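Local coordinates for esterase D (Cellvibrio japonicus, PDB 2W46), which probably takes part in plant cell-wall degradation, this piece being its family 35 carbohydrate-binding module, which binds glucuronate and calcium, at residues A[29-34]-A[127-132]; A[47-52]-A[112-117]. All blocks are in the same frame, centred on the assembly; numbering follows the deposited sequence.

Contact 1: residues A[29-34]-A[127-132]. With CA (calcium ion), chain C.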
loop_
_atom_site.group_PDB
_atom_site.type_symbol
_atom_site.label_atom_id
_atom_site.label_comp_id
_atom_site.label_asym_id
_atom_site.label_seq_id
_atom_site.Cartn_x
_atom_site.Cartn_y
_atom_site.Cartn_z
ATOM N N GLY A 29 -8.408 15.133 0.644
ATOM C CA GLY A 29 -6.935 15.073 0.618
ATOM C C GLY A 29 -6.286 13.865 -0.030
ATOM O O GLY A 29 -5.048 13.786 -0.107
ATOM N N PHE A 30 -7.090 12.916 -0.519
ATOM C CA PHE A 30 -6.549 11.767 -1.252
ATOM C C PHE A 30 -6.134 12.201 -2.669
ATOM O O PHE A 30 -6.377 13.359 -3.068
ATOM C CB PHE A 30 -7.595 10.644 -1.312
ATOM C CG PHE A 30 -8.925 11.052 -1.976
ATOM C CD1 PHE A 30 -9.095 10.967 -3.371
ATOM C CD2 PHE A 30 -10.002 11.485 -1.194
ATOM C CE1 PHE A 30 -10.294 11.328 -3.957
ATOM C CE2 PHE A 30 -11.234 11.823 -1.768
ATOM C CZ PHE A 30 -11.375 11.766 -3.162
ATOM N N THR A 31 -5.544 11.268 -3.429
ATOM C CA THR A 31 -5.201 11.488 -4.837
ATOM C C THR A 31 -5.846 10.370 -5.653
ATOM O O THR A 31 -6.250 9.361 -5.087
ATOM C CB THR A 31 -3.652 11.531 -5.079
ATOM O OG1 THR A 31 -3.033 10.354 -4.576
ATOM C CG2 THR A 31 -3.019 12.723 -4.344
ATOM N N GLY A 32 -5.957 10.537 -6.977
ATOM C CA GLY A 32 -6.744 9.565 -7.751
ATOM C C GLY A 32 -8.224 9.690 -7.417
ATOM O O GLY A 32 -8.679 10.771 -7.036
ATOM N N SER A 33 -8.995 8.605 -7.565
ATOM C CA SER A 33 -10.444 8.667 -7.335
ATOM C C SER A 33 -10.844 8.301 -5.887
ATOM O O SER A 33 -12.009 8.422 -5.507
ATOM C CB SER A 33 -11.182 7.747 -8.319
ATOM O OG SER A 33 -10.676 6.407 -8.262
ATOM N N GLY A 34 -9.893 7.849 -5.077
ATOM C CA GLY A 34 -10.256 7.459 -3.709
ATOM C C GLY A 34 -9.102 7.024 -2.834
ATOM O O GLY A 34 -7.976 7.519 -2.970
ATOM N N ASN A 127 -6.333 4.321 6.294
ATOM C CA ASN A 127 -6.790 4.477 4.907
ATOM C C ASN A 127 -5.590 4.652 3.980
ATOM O O ASN A 127 -4.673 5.450 4.265
ATOM C CB ASN A 127 -7.730 5.679 4.800
ATOM C CG ASN A 127 -9.043 5.476 5.594
ATOM O OD1 ASN A 127 -9.760 6.452 5.926
ATOM N ND2 ASN A 127 -9.383 4.206 5.876
ATOM N N ILE A 128 -5.587 3.933 2.870
ATOM C CA ILE A 128 -4.381 3.897 2.032
ATOM C C ILE A 128 -4.672 4.594 0.706
ATOM O O ILE A 128 -5.499 4.132 -0.077
ATOM C CB ILE A 128 -3.899 2.432 1.743
ATOM C CG1 ILE A 128 -3.636 1.603 3.041
ATOM C CG2 ILE A 128 -2.714 2.462 0.821
ATOM C CD1 ILE A 128 -2.622 2.181 3.985
ATOM N N ASP A 129 -4.018 5.732 0.487
ATOM C CA ASP A 129 -4.263 6.543 -0.720
ATOM C C ASP A 129 -3.577 5.964 -1.970
ATOM O O ASP A 129 -4.176 5.878 -3.056
ATOM C CB ASP A 129 -3.749 7.968 -0.482
ATOM C CG ASP A 129 -3.971 8.897 -1.696
ATOM O OD1 ASP A 129 -5.002 8.775 -2.397
ATOM O OD2 ASP A 129 -3.140 9.790 -1.913
ATOM N N SER A 130 -2.301 5.613 -1.842
ATOM C CA SER A 130 -1.511 5.238 -3.027
ATOM C C SER A 130 -0.222 4.503 -2.614
ATOM O O SER A 130 0.200 4.559 -1.433
ATOM C CB SER A 130 -1.155 6.502 -3.809
ATOM O OG SER A 130 -0.386 7.422 -3.008
ATOM N N LEU A 131 0.372 3.800 -3.582
ATOM C CA LEU A 131 1.713 3.220 -3.437
ATOM C C LEU A 131 2.592 3.788 -4.550
ATOM O O LEU A 131 2.215 3.741 -5.722
ATOM C CB LEU A 131 1.684 1.687 -3.581
ATOM C CG LEU A 131 3.046 0.989 -3.546
ATOM C CD1 LEU A 131 3.676 1.120 -2.157
ATOM C CD2 LEU A 131 2.876 -0.524 -3.900
ATOM N N SER A 132 3.753 4.317 -4.175
ATOM C CA SER A 132 4.726 4.800 -5.137
ATOM C C SER A 132 5.981 3.917 -5.071
ATOM O O SER A 132 6.401 3.522 -4.005
ATOM C CB SER A 132 5.082 6.244 -4.813
ATOM O OG SER A 132 5.924 6.752 -5.826
HETATM CA CA CA C . -5.822 7.246 -4.189
HETATM O O HOH W 1 -0.151 10.048 -4.148
#
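Asp129 and Thr31 meet around a calcium ion that both of them bind. The metal takes OD1 of Asp129 at 2.5 Å and the same residue's backbone O at 2.4 Å, so one aspartate closes a chelate ring from side chain to main chain. From 29-34 come two backbone carbonyls to the calcium, Thr31 O at 2.3 Å and Gly34 O; Gln10 and Glu11 complete the shell. Asp129 CG stands anti to the backbone N (chi1 -180°), which carries the carboxylate across to the loop while its own carbonyl stays on the ion. There Thr31 grips both oxygens: its N donates to Asp129 OD1 over 2.8 Å, almost straight at 176°, and its hydroxyl OG1 donates to Asp129 OD2 over 2.7 Å. Both donors come in on the syn side, tilted well out of the carboxylate plane, and together with the metal they restrain its rotation. The geometry is consistent with a structural calcium site in a beta-sandwich carbohydrate-binding module, where the loop between strands 21-24 and 35-38 is tied to strand 127-134. Phe30 contributes its CB, 3.4 Å from Asp129 OD1, while its ring turns away from the strand, toward Asn25. Farther out, a water donates to Thr31 OG1 and is hydrogen-bonded to Ser130 OG, bridging loop and strand beside the carboxylate. Arg63, on the neighbouring strand 56-65, forms a salt bridge with Asp129 OD2 and donates from NH1 to Gly29 O; its charge would be expected to help keep the buried carboxylate ionised.

Contact 2: residues A[47-52]-A[112-117]; sequences VWAIDA and NNIVQL
Trp48 and Val115 form a hydrogen-bonded antiparallel pair within one sheet of the beta-sandwich, joining strands 45-52 and 111-119. Trp48 N to Val115 O and Val115 N to Trp48 O are both 2.9 Å. The middle of the contact is packed on both faces. The buried face, carrying Trp48, Ile50, Asn113, Val115 and Leu117, turns to strand 127-134. With CG beside its own backbone N (chi1 -58°), the indole sends its benzo edge toward 112-117: CE3 lies 4.0 Å from Val115 CG1, and CZ3 meets Leu117 CB at 3.8 Å. Val115 CG2 packs against Ile50 CD1. On the reverse face Val47 CG1 touches Ile114 CG2, and Val47 CG2 lies against the stem of Gln116, whose chain runs alongside it.

The grip slackens toward Asp51 and Asn112, both partly exposed, where a water donates to Asp51 OD1 and Asn112 OD1; Asn112 OD1 also accepts from Asn142 N. Nearby, Ile50 N donates soundly to Asn113 O over 3.0 Å, but Ile50 O receives two weak bonds from Asn113, through N and ND2, ND2 also donating to Val109 O. On the face of Val47, by contrast, Ala49 CB is pressed to 3.4 Å from Ile114 CD1, closer than usual carbon packing.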
loop_
_atom_site.group_PDB
_atom_site.type_symbol
_atom_site.label_atom_id
_atom_site.label_comp_id
_atom_site.label_asym_id
_atom_site.label_seq_id
_atom_site.Cartn_x
_atom_site.Cartn_y
_atom_site.Cartn_z
ATOM N N VAL A 47 -3.659 -4.838 -1.951
ATOM C CA VAL A 47 -2.724 -5.677 -2.737
ATOM C C VAL A 47 -2.506 -5.020 -4.100
ATOM O O VAL A 47 -3.443 -4.588 -4.741
ATOM C CB VAL A 47 -3.301 -7.134 -2.930
ATOM C CG1 VAL A 47 -2.352 -8.028 -3.750
ATOM C CG2 VAL A 47 -3.616 -7.744 -1.572
ATOM N N TRP A 48 -1.249 -4.941 -4.521
ATOM C CA TRP A 48 -0.913 -4.368 -5.805
ATOM C C TRP A 48 -0.013 -5.366 -6.512
ATOM O O TRP A 48 0.479 -6.336 -5.903
ATOM C CB TRP A 48 -0.081 -3.118 -5.603
ATOM C CG TRP A 48 -0.679 -1.997 -4.763
ATOM C CD1 TRP A 48 -1.375 -0.942 -5.221
ATOM C CD2 TRP A 48 -0.513 -1.799 -3.349
ATOM N NE1 TRP A 48 -1.687 -0.078 -4.170
ATOM C CE2 TRP A 48 -1.172 -0.602 -3.013
ATOM C CE3 TRP A 48 0.116 -2.532 -2.328
ATOM C CZ2 TRP A 48 -1.192 -0.107 -1.715
ATOM C CZ3 TRP A 48 0.092 -2.029 -1.031
ATOM C CH2 TRP A 48 -0.559 -0.843 -0.736
ATOM N N ALA A 49 0.253 -5.093 -7.794
ATOM C CA ALA A 49 1.170 -5.927 -8.547
ATOM C C ALA A 49 2.070 -5.025 -9.357
ATOM O O ALA A 49 1.613 -4.086 -10.005
ATOM C CB ALA A 49 0.461 -6.915 -9.446
ATOM N N ILE A 50 3.353 -5.355 -9.329
ATOM C CA ILE A 50 4.378 -4.586 -10.013
ATOM C C ILE A 50 5.266 -5.547 -10.840
ATOM O O ILE A 50 5.729 -6.588 -10.326
ATOM C CB ILE A 50 5.260 -3.876 -8.950
ATOM C CG1 ILE A 50 4.438 -2.875 -8.123
ATOM C CG2 ILE A 50 6.452 -3.159 -9.584
ATOM C CD1 ILE A 50 4.983 -2.802 -6.699
ATOM N N ASP A 51 5.518 -5.174 -12.093
ATOM C CA ASP A 51 6.490 -5.888 -12.934
ATOM C C ASP A 51 7.800 -5.086 -12.905
ATOM O O ASP A 51 7.796 -3.887 -13.168
ATOM C CB ASP A 51 5.945 -5.995 -14.383
ATOM C CG ASP A 51 6.864 -6.791 -15.284
ATOM O OD1 ASP A 51 6.693 -8.024 -15.374
ATOM O OD2 ASP A 51 7.776 -6.182 -15.853
ATOM N N ALA A 52 8.903 -5.752 -12.574
ATOM C CA ALA A 52 10.230 -5.155 -12.571
ATOM C C ALA A 52 11.035 -5.804 -13.681
ATOM O O ALA A 52 11.056 -7.041 -13.806
ATOM C CB ALA A 52 10.923 -5.398 -11.208
ATOM N N ASN A 112 7.051 -10.496 -12.080
ATOM C CA ASN A 112 5.869 -10.117 -11.232
ATOM C C ASN A 112 6.126 -10.125 -9.737
ATOM O O ASN A 112 6.799 -11.015 -9.192
ATOM C CB ASN A 112 4.656 -10.990 -11.569
ATOM C CG ASN A 112 3.367 -10.233 -11.501
ATOM O OD1 ASN A 112 3.183 -9.201 -12.159
ATOM N ND2 ASN A 112 2.438 -10.764 -10.737
ATOM N N ASN A 113 5.607 -9.097 -9.063
ATOM C CA ASN A 113 5.798 -8.936 -7.623
ATOM C C ASN A 113 4.441 -8.543 -7.079
ATOM O O ASN A 113 3.998 -7.417 -7.317
ATOM C CB ASN A 113 6.773 -7.793 -7.285
ATOM C CG ASN A 113 8.221 -8.120 -7.617
ATOM O OD1 ASN A 113 8.997 -8.536 -6.744
ATOM N ND2 ASN A 113 8.599 -7.901 -8.879
ATOM N N ILE A 114 3.746 -9.492 -6.470
ATOM C CA ILE A 114 2.489 -9.166 -5.778
ATOM C C ILE A 114 2.860 -8.624 -4.387
ATOM O O ILE A 114 3.525 -9.327 -3.574
ATOM C CB ILE A 114 1.552 -10.410 -5.653
ATOM C CG1 ILE A 114 1.228 -11.008 -7.040
ATOM C CG2 ILE A 114 0.272 -10.063 -4.860
ATOM C CD1 ILE A 114 0.627 -9.998 -7.961
ATOM N N VAL A 115 2.478 -7.368 -4.131
ATOM C CA VAL A 115 2.789 -6.683 -2.892
ATOM C C VAL A 115 1.499 -6.588 -2.057
ATOM O O VAL A 115 0.553 -5.925 -2.465
ATOM C CB VAL A 115 3.375 -5.263 -3.169
ATOM C CG1 VAL A 115 3.604 -4.478 -1.881
ATOM C CG2 VAL A 115 4.690 -5.351 -4.028
ATOM N N GLN A 116 1.486 -7.238 -0.890
ATOM C CA GLN A 116 0.327 -7.178 0.024
ATOM C C GLN A 116 0.698 -6.365 1.234
ATOM O O GLN A 116 1.694 -6.665 1.890
ATOM C CB GLN A 116 -0.045 -8.594 0.487
ATOM C CG GLN A 116 -0.232 -9.570 -0.685
ATOM C CD GLN A 116 -1.242 -10.698 -0.382
ATOM O OE1 GLN A 116 -1.617 -10.926 0.794
ATOM N NE2 GLN A 116 -1.682 -11.422 -1.455
ATOM N N LEU A 117 -0.081 -5.331 1.522
ATOM C CA LEU A 117 0.045 -4.642 2.802
ATOM C C LEU A 117 -1.166 -5.074 3.646
ATOM O O LEU A 117 -2.308 -4.825 3.247
ATOM C CB LEU A 117 0.058 -3.118 2.604
ATOM C CG LEU A 117 0.144 -2.309 3.924
ATOM C CD1 LEU A 117 1.567 -2.437 4.524
ATOM C CD2 LEU A 117 -0.174 -0.844 3.681
HETATM O O HOH W 2 4.238 -9.019 -14.659
#

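The centres of contact 1 and contact 2 are about 17 Å apart, yet their strands share one hydrophobic core. Strand 127-134 of contact 1 sends the calcium-binding Asp129 to the loop, while Ile128 and Leu131 turn to contact 2. There Leu131 CD2 packs 3.7 Å from Trp48 CD2, Ile128 CG2 lies 3.9 Å from Trp48 CZ2, and Ile128 CD1 approaches Leu117 CD2 at 3.9 Å. The two sheets of the sandwich thus pack against each other near the metal site, the Trp48 side chain lying about 8 Å from the calcium. Asn127, which binds glucuronate in another crystal structure of this protein, begins the same segment, so the sugar site probably lies near contact 1.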